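Local coordinates for protein TetR family transcriptional regulator (Streptomyces coelicolor, PDB 6SRN) that probably binds promoter-region DNA as a TetR-type transcription factor, and holds a furan carboxylic acid ligand in a pocket of its helical core, at residues Ile34-Ser39 with Arg118-Met123; Thr101-Val106 with Ala161-Ala166; Leu150-Leu155 with Asp169-Ala174. All coordinates share one frame; numbering follows the deposited sequence.

Interaction 1: residues Ile34-Ser39 with Arg118-Met123; sequences ILEAAS and RDDPVM
Ser39 CA lies 5.0 Å from Val122 CA, the nearest pair of CA atoms across the two segments, where helix 31-49 passes the first turn of helix 121-131. The CB of Ser39 points at that turn, 3.5 Å from Pro121 O. Its hydroxyl stands beside the backbone N (chi1 -69°) and is held back by its own helix: OG donates to Leu35 O, which Ser39 N reaches from the other face of the carbonyl plane. With its proton used there, OG meets Val122 CG2 at 3.4 Å as a packing contact.

Glu36 takes a longer route. CG is anti to the backbone N, and a bend at chi2 (69°) turns the carboxylate toward the other helix. OE1 then comes to rest 3.4 Å from Val122 CG2, while OE2 sits 3.6 Å from both CG and CD of Pro121. Asp120 is the N-cap: its OD1 accepts from Val122 N at 2.9 Å, approached on the anti side but tilted from the carboxylate plane. Water 1 lies between Glu36 OE1 and Asp120 OD1 and can donate to each, although it has other acceptors in reach. The like charges of the two acids are probably eased by Arg87, which forms a salt bridge with Asp120 OD2. Such a seam between the first helix of the DNA-binding region and the ligand-binding core is characteristic of the TetR fold.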
# COMPACT_ATOMS: atom_id res chain seq x y z
N ILE A 34 -24.65 9.30 -11.31
CA ILE A 34 -23.70 8.85 -12.35
C ILE A 34 -22.39 8.43 -11.69
O ILE A 34 -21.83 7.41 -12.05
CB ILE A 34 -23.47 9.95 -13.42
CG1 ILE A 34 -24.80 10.30 -14.12
CG2 ILE A 34 -22.42 9.52 -14.43
CD1 ILE A 34 -24.77 11.60 -14.90
N LEU A 35 -21.90 9.24 -10.76
CA LEU A 35 -20.67 8.94 -10.06
C LEU A 35 -20.77 7.63 -9.28
O LEU A 35 -19.81 6.89 -9.25
CB LEU A 35 -20.29 10.07 -9.09
CG LEU A 35 -19.49 11.28 -9.56
CD1 LEU A 35 -19.10 12.13 -8.35
CD2 LEU A 35 -18.22 10.86 -10.30
N GLU A 36 -21.92 7.33 -8.68
CA GLU A 36 -22.08 6.08 -7.95
C GLU A 36 -22.02 4.87 -8.88
O GLU A 36 -21.33 3.89 -8.59
CB GLU A 36 -23.39 6.11 -7.17
CG GLU A 36 -23.52 5.06 -6.10
CD GLU A 36 -22.58 5.27 -4.88
OE1 GLU A 36 -22.16 6.43 -4.50
OE2 GLU A 36 -22.28 4.25 -4.22
N ALA A 37 -22.71 4.97 -10.02
CA ALA A 37 -22.64 3.91 -11.03
C ALA A 37 -21.25 3.72 -11.58
O ALA A 37 -20.79 2.58 -11.71
CB ALA A 37 -23.63 4.19 -12.16
N ALA A 38 -20.57 4.82 -11.87
CA ALA A 38 -19.22 4.75 -12.33
C ALA A 38 -18.32 4.08 -11.29
O ALA A 38 -17.46 3.29 -11.62
CB ALA A 38 -18.69 6.13 -12.64
N SER A 39 -18.56 4.41 -10.05
CA SER A 39 -17.75 3.85 -8.95
C SER A 39 -17.93 2.36 -8.87
O SER A 39 -16.98 1.63 -8.64
CB SER A 39 -18.11 4.51 -7.64
OG SER A 39 -17.66 5.88 -7.65
N ARG A 118 -14.61 -0.50 3.37
CA ARG A 118 -15.31 -1.78 3.44
C ARG A 118 -16.61 -1.82 2.63
O ARG A 118 -16.86 -2.81 1.92
CB ARG A 118 -15.60 -2.15 4.88
CG ARG A 118 -16.06 -3.59 5.10
CD ARG A 118 -16.58 -3.84 6.51
NE ARG A 118 -17.72 -2.95 6.74
CZ ARG A 118 -18.16 -2.49 7.91
NH1 ARG A 118 -17.62 -2.86 9.06
NH2 ARG A 118 -19.13 -1.61 7.94
N ASP A 119 -17.35 -0.72 2.64
CA ASP A 119 -18.74 -0.67 2.19
C ASP A 119 -19.05 0.15 0.95
O ASP A 119 -20.06 -0.12 0.30
CB ASP A 119 -19.64 -0.16 3.33
CG ASP A 119 -19.74 -1.13 4.52
OD1 ASP A 119 -19.30 -2.32 4.43
OD2 ASP A 119 -20.32 -0.63 5.51
N ASP A 120 -18.28 1.20 0.69
CA ASP A 120 -18.74 2.28 -0.18
C ASP A 120 -18.05 2.20 -1.54
O ASP A 120 -16.84 2.32 -1.62
CB ASP A 120 -18.47 3.65 0.47
CG ASP A 120 -19.11 4.77 -0.28
OD1 ASP A 120 -19.21 4.70 -1.52
OD2 ASP A 120 -19.47 5.79 0.40
N PRO A 121 -18.82 1.99 -2.63
CA PRO A 121 -18.19 1.91 -3.91
C PRO A 121 -17.31 3.09 -4.30
O PRO A 121 -16.33 2.90 -5.05
CB PRO A 121 -19.36 1.80 -4.87
CG PRO A 121 -20.45 1.14 -4.08
CD PRO A 121 -20.28 1.72 -2.71
N VAL A 122 -17.68 4.30 -3.90
CA VAL A 122 -16.85 5.46 -4.29
C VAL A 122 -15.44 5.34 -3.68
O VAL A 122 -14.44 5.68 -4.32
CB VAL A 122 -17.52 6.79 -3.92
CG1 VAL A 122 -16.60 7.97 -4.23
CG2 VAL A 122 -18.83 6.91 -4.67
N MET A 123 -15.37 4.88 -2.42
CA MET A 123 -14.07 4.67 -1.80
C MET A 123 -13.32 3.53 -2.44
O MET A 123 -12.10 3.65 -2.65
CB MET A 123 -14.25 4.43 -0.31
CG MET A 123 -14.88 5.59 0.46
SD MET A 123 -13.74 7.01 0.59
CE MET A 123 -12.64 6.33 1.72
O HOH W 1 -20.65 7.22 -1.97

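Interaction 2: residues Thr101-Val106 with Ala161-Ala166; sequences TPLETV and AGQLRA
Gln163 reaches Thr101 on a stretched side chain, with CG anti to the backbone N (chi1 -172°) and the next torsion also extended (chi2 168°), while Thr101 turns OG1 between its own N and carbonyl carbon (chi1 67°). These settings place the amide at the start of helix 102-119, where both of its polar atoms find partners. NE2 donates to Thr101 OG1 at 2.9 Å, almost straight and with the oxygen lying in the amide plane. OE1 accepts from Leu103 N at 3.0 Å, but that donor stands above the carbonyl plane. The two bonds distinguish the oxygen end of the amide from the nitrogen end and fix its rotation. Leu103 N belongs to the first helical turn, which has no preceding turn to supply an acceptor; the glutamine fills that role.

Apolar atoms also pack against the amide. Pro102 CD lies 3.4 Å from Gln163 OE1, and Leu103 CB packs 3.5 Å from Gln163 CD. Beyond them, Leu103 CD2 touches Leu164 CD1 at 4.1 Å, the two leucines crossing at about a right angle. Further along the loop, Arg165 reaches the second subunit, where it forms a salt bridge with Glu206 of that subunit.

Thr101 OG1 also accepts from Glu104 N at 3.3 Å, and Thr101 N returns a bond to Glu104 OE1 at 3.1 Å. The reciprocal pair is a capping box, joined here by a glutamine amide that follows the Gly162 Schellman motif ending helix 145-161.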
# COMPACT_ATOMS: atom_id res chain seq x y z
N THR A 101 -11.77 14.86 21.56
CA THR A 101 -10.41 15.40 21.69
C THR A 101 -9.66 15.30 20.36
O THR A 101 -10.08 14.58 19.48
CB THR A 101 -9.58 14.66 22.75
OG1 THR A 101 -9.31 13.30 22.35
CG2 THR A 101 -10.25 14.71 24.14
N PRO A 102 -8.57 16.06 20.23
CA PRO A 102 -7.83 16.01 18.97
C PRO A 102 -7.44 14.59 18.54
O PRO A 102 -7.65 14.18 17.38
CB PRO A 102 -6.60 16.88 19.28
CG PRO A 102 -7.20 17.96 20.18
CD PRO A 102 -8.07 17.15 21.09
N LEU A 103 -6.90 13.78 19.44
CA LEU A 103 -6.45 12.46 19.06
C LEU A 103 -7.64 11.52 18.80
O LEU A 103 -7.58 10.70 17.90
CB LEU A 103 -5.59 11.85 20.16
CG LEU A 103 -4.12 11.60 19.94
CD1 LEU A 103 -3.69 10.55 20.97
CD2 LEU A 103 -3.78 11.26 18.53
N GLU A 104 -8.73 11.65 19.57
CA GLU A 104 -9.97 10.86 19.33
C GLU A 104 -10.59 11.22 17.98
O GLU A 104 -11.19 10.37 17.35
CB GLU A 104 -11.00 11.19 20.40
CG GLU A 104 -10.70 10.49 21.69
CD GLU A 104 -11.72 10.87 22.73
OE1 GLU A 104 -12.28 12.00 22.61
OE2 GLU A 104 -12.03 10.04 23.59
N THR A 105 -10.41 12.46 17.54
CA THR A 105 -10.92 12.90 16.23
C THR A 105 -10.16 12.13 15.15
O THR A 105 -10.80 11.62 14.19
CB THR A 105 -10.76 14.41 16.07
OG1 THR A 105 -11.59 15.08 17.05
CG2 THR A 105 -11.10 14.90 14.67
N VAL A 106 -8.85 12.08 15.25
CA VAL A 106 -8.02 11.31 14.29
C VAL A 106 -8.45 9.83 14.31
O VAL A 106 -8.67 9.21 13.25
CB VAL A 106 -6.54 11.41 14.62
CG1 VAL A 106 -5.69 10.58 13.68
CG2 VAL A 106 -6.05 12.86 14.57
N ALA A 161 -1.84 20.54 23.14
CA ALA A 161 -2.68 20.17 24.26
C ALA A 161 -1.96 19.29 25.28
O ALA A 161 -2.43 19.10 26.37
CB ALA A 161 -3.91 19.44 23.76
N GLY A 162 -0.83 18.69 24.92
CA GLY A 162 -0.19 17.72 25.80
C GLY A 162 -0.74 16.30 25.69
O GLY A 162 -0.49 15.44 26.54
N GLN A 163 -1.49 16.03 24.62
CA GLN A 163 -2.09 14.72 24.43
C GLN A 163 -1.13 13.75 23.76
O GLN A 163 -1.24 12.51 23.87
CB GLN A 163 -3.36 14.93 23.59
CG GLN A 163 -4.21 13.71 23.46
CD GLN A 163 -5.59 14.00 22.87
OE1 GLN A 163 -5.78 14.87 22.01
NE2 GLN A 163 -6.56 13.26 23.36
N LEU A 164 -0.19 14.32 23.01
CA LEU A 164 0.69 13.55 22.14
C LEU A 164 2.00 13.33 22.90
O LEU A 164 2.51 14.25 23.56
CB LEU A 164 0.87 14.33 20.84
CG LEU A 164 1.13 13.70 19.50
CD1 LEU A 164 -0.08 12.84 19.12
CD2 LEU A 164 1.37 14.77 18.47
N ARG A 165 2.52 12.11 22.89
CA ARG A 165 3.80 11.79 23.54
C ARG A 165 4.93 12.76 23.14
O ARG A 165 5.04 13.18 21.98
CB ARG A 165 4.23 10.32 23.29
CG ARG A 165 5.64 9.92 23.74
CD ARG A 165 5.89 8.42 23.67
NE ARG A 165 5.74 7.91 22.31
CZ ARG A 165 6.71 7.71 21.42
NH1 ARG A 165 7.99 7.96 21.66
NH2 ARG A 165 6.41 7.25 20.22
N ALA A 166 5.74 13.10 24.14
CA ALA A 166 6.83 14.05 23.96
C ALA A 166 7.76 13.59 22.88
O ALA A 166 8.17 12.42 22.81
CB ALA A 166 7.60 14.24 25.26

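Interaction 3: residues Leu150-Leu155 with Asp169-Ala174; sequences LLEVPL and DPAAAA
The flat carboxylate of Glu152 meets Ala171 through its OE2, with Glu152 OE2 3.4 Å from Ala171 CA. The pyrrolidine ring of Pro170 comes up to the other helix's backbone, Pro170 CB lying 3.8 Å from Leu155 C. The apparent approach of OE2 to the methyl of Ala171 is closer still, too short to carry weight. Both pairs belong to the packing of two consecutive helices, 145-161 and 170-192, in the all-helical C-terminal domain of the TetR fold. Their segment axes come within 8.5 Å, and their directions differ by 136°, well short of antiparallel.

Leu155 fills the centre. Its CG lies beside the backbone N (chi1 -74°), which carries CD1 onto the backbone of the other helix, 3.5 Å from Ala174 N; the same methyl lies 3.7 Å from Ala174 CB. The small side chains of Ala173 and Ala174 let this branch approach the helix so closely. Leu103 and Val106 of helix 102-119 also pack on Leu155. One turn earlier, Ala174 CB faces the backbone of Glu152, 4.0 Å from Glu152 N.

The second helix begins at Asp169, an N-cap whose OD2 accepts from Ala172 N. Glu152 extends beyond CG (chi2 173°), bringing its acid alongside Ala171. There water 2 donates to Ala171 O at 3.0 Å and, weakly, to Glu152 OE2 at 2.7 Å.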
# COMPACT_ATOMS: atom_id res chain seq x y z
N LEU A 150 -5.08 16.74 6.10
CA LEU A 150 -6.26 16.72 6.92
C LEU A 150 -5.97 16.36 8.37
O LEU A 150 -6.38 17.05 9.29
CB LEU A 150 -7.33 15.81 6.29
CG LEU A 150 -8.70 15.78 6.96
CD1 LEU A 150 -9.36 17.15 6.97
CD2 LEU A 150 -9.58 14.78 6.25
N LEU A 151 -5.20 15.31 8.59
CA LEU A 151 -4.94 14.79 9.95
C LEU A 151 -3.88 15.60 10.72
O LEU A 151 -3.83 15.62 11.93
CB LEU A 151 -4.48 13.33 9.89
CG LEU A 151 -5.51 12.33 9.35
CD1 LEU A 151 -4.98 10.91 9.48
CD2 LEU A 151 -6.85 12.47 10.04
N GLU A 152 -3.00 16.25 9.99
CA GLU A 152 -1.96 17.03 10.65
C GLU A 152 -2.52 18.09 11.62
O GLU A 152 -1.93 18.38 12.65
CB GLU A 152 -1.14 17.71 9.53
CG GLU A 152 0.30 17.90 9.81
CD GLU A 152 1.01 18.42 8.56
OE1 GLU A 152 0.36 18.84 7.54
OE2 GLU A 152 2.23 18.36 8.57
N VAL A 153 -3.64 18.70 11.25
CA VAL A 153 -4.26 19.76 12.04
C VAL A 153 -4.65 19.30 13.44
O VAL A 153 -4.14 19.86 14.45
CB VAL A 153 -5.45 20.40 11.31
CG1 VAL A 153 -6.13 21.45 12.19
CG2 VAL A 153 -4.97 21.05 10.02
N PRO A 154 -5.54 18.28 13.57
CA PRO A 154 -5.77 17.77 14.93
C PRO A 154 -4.56 17.21 15.63
O PRO A 154 -4.47 17.29 16.84
CB PRO A 154 -6.85 16.69 14.73
CG PRO A 154 -6.78 16.35 13.31
CD PRO A 154 -6.40 17.61 12.58
N LEU A 155 -3.60 16.66 14.89
CA LEU A 155 -2.41 16.18 15.52
C LEU A 155 -1.56 17.34 16.09
O LEU A 155 -0.94 17.17 17.14
CB LEU A 155 -1.59 15.36 14.53
CG LEU A 155 -2.19 13.97 14.27
CD1 LEU A 155 -1.50 13.36 13.04
CD2 LEU A 155 -2.10 13.04 15.45
N ASP A 169 6.51 14.28 16.39
CA ASP A 169 6.23 15.37 15.48
C ASP A 169 4.88 15.15 14.82
O ASP A 169 4.66 14.08 14.19
CB ASP A 169 7.28 15.46 14.39
CG ASP A 169 6.99 16.59 13.45
OD1 ASP A 169 7.06 17.77 13.90
OD2 ASP A 169 6.67 16.33 12.30
N PRO A 170 3.95 16.11 14.92
CA PRO A 170 2.63 15.94 14.28
C PRO A 170 2.66 15.62 12.78
O PRO A 170 1.84 14.79 12.33
CB PRO A 170 1.93 17.28 14.52
CG PRO A 170 2.60 17.80 15.70
CD PRO A 170 4.00 17.33 15.74
N ALA A 171 3.56 16.26 12.00
CA ALA A 171 3.61 16.03 10.55
C ALA A 171 4.07 14.59 10.31
O ALA A 171 3.53 13.88 9.45
CB ALA A 171 4.56 17.00 9.90
N ALA A 172 5.02 14.13 11.11
CA ALA A 172 5.50 12.77 10.98
C ALA A 172 4.44 11.76 11.37
O ALA A 172 4.30 10.75 10.70
CB ALA A 172 6.72 12.59 11.81
N ALA A 173 3.70 12.04 12.42
CA ALA A 173 2.60 11.18 12.85
C ALA A 173 1.51 11.10 11.78
O ALA A 173 0.97 10.02 11.55
CB ALA A 173 2.04 11.67 14.16
N ALA A 174 1.22 12.20 11.12
CA ALA A 174 0.20 12.22 10.10
C ALA A 174 0.69 11.34 8.94
O ALA A 174 -0.05 10.54 8.42
CB ALA A 174 -0.05 13.64 9.61
O HOH W 2 2.38 15.85 7.52

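In the fold
Interactions 2 and 3 form one continuous region, their centres 10 Å apart: Leu103 CD2 packs 3.9 Å from Leu155 CD2, and Pro102 CB comes 3.3 Å from Pro154 O. Interaction 1 lies on the opposite side of the chain's centre, its centre 32 Å from that of interaction 2 and 28 Å from that of interaction 3. Helix 102-119 runs from interaction 2 to the segment of interaction 1, ending just before the touching residues Asp120-Val122. The bound furan acid lies closer to interaction 3, about 6 Å from the side chain of Leu151, than to Val122 of interaction 1, about 11 Å away. Neither residue is among those lining the pocket.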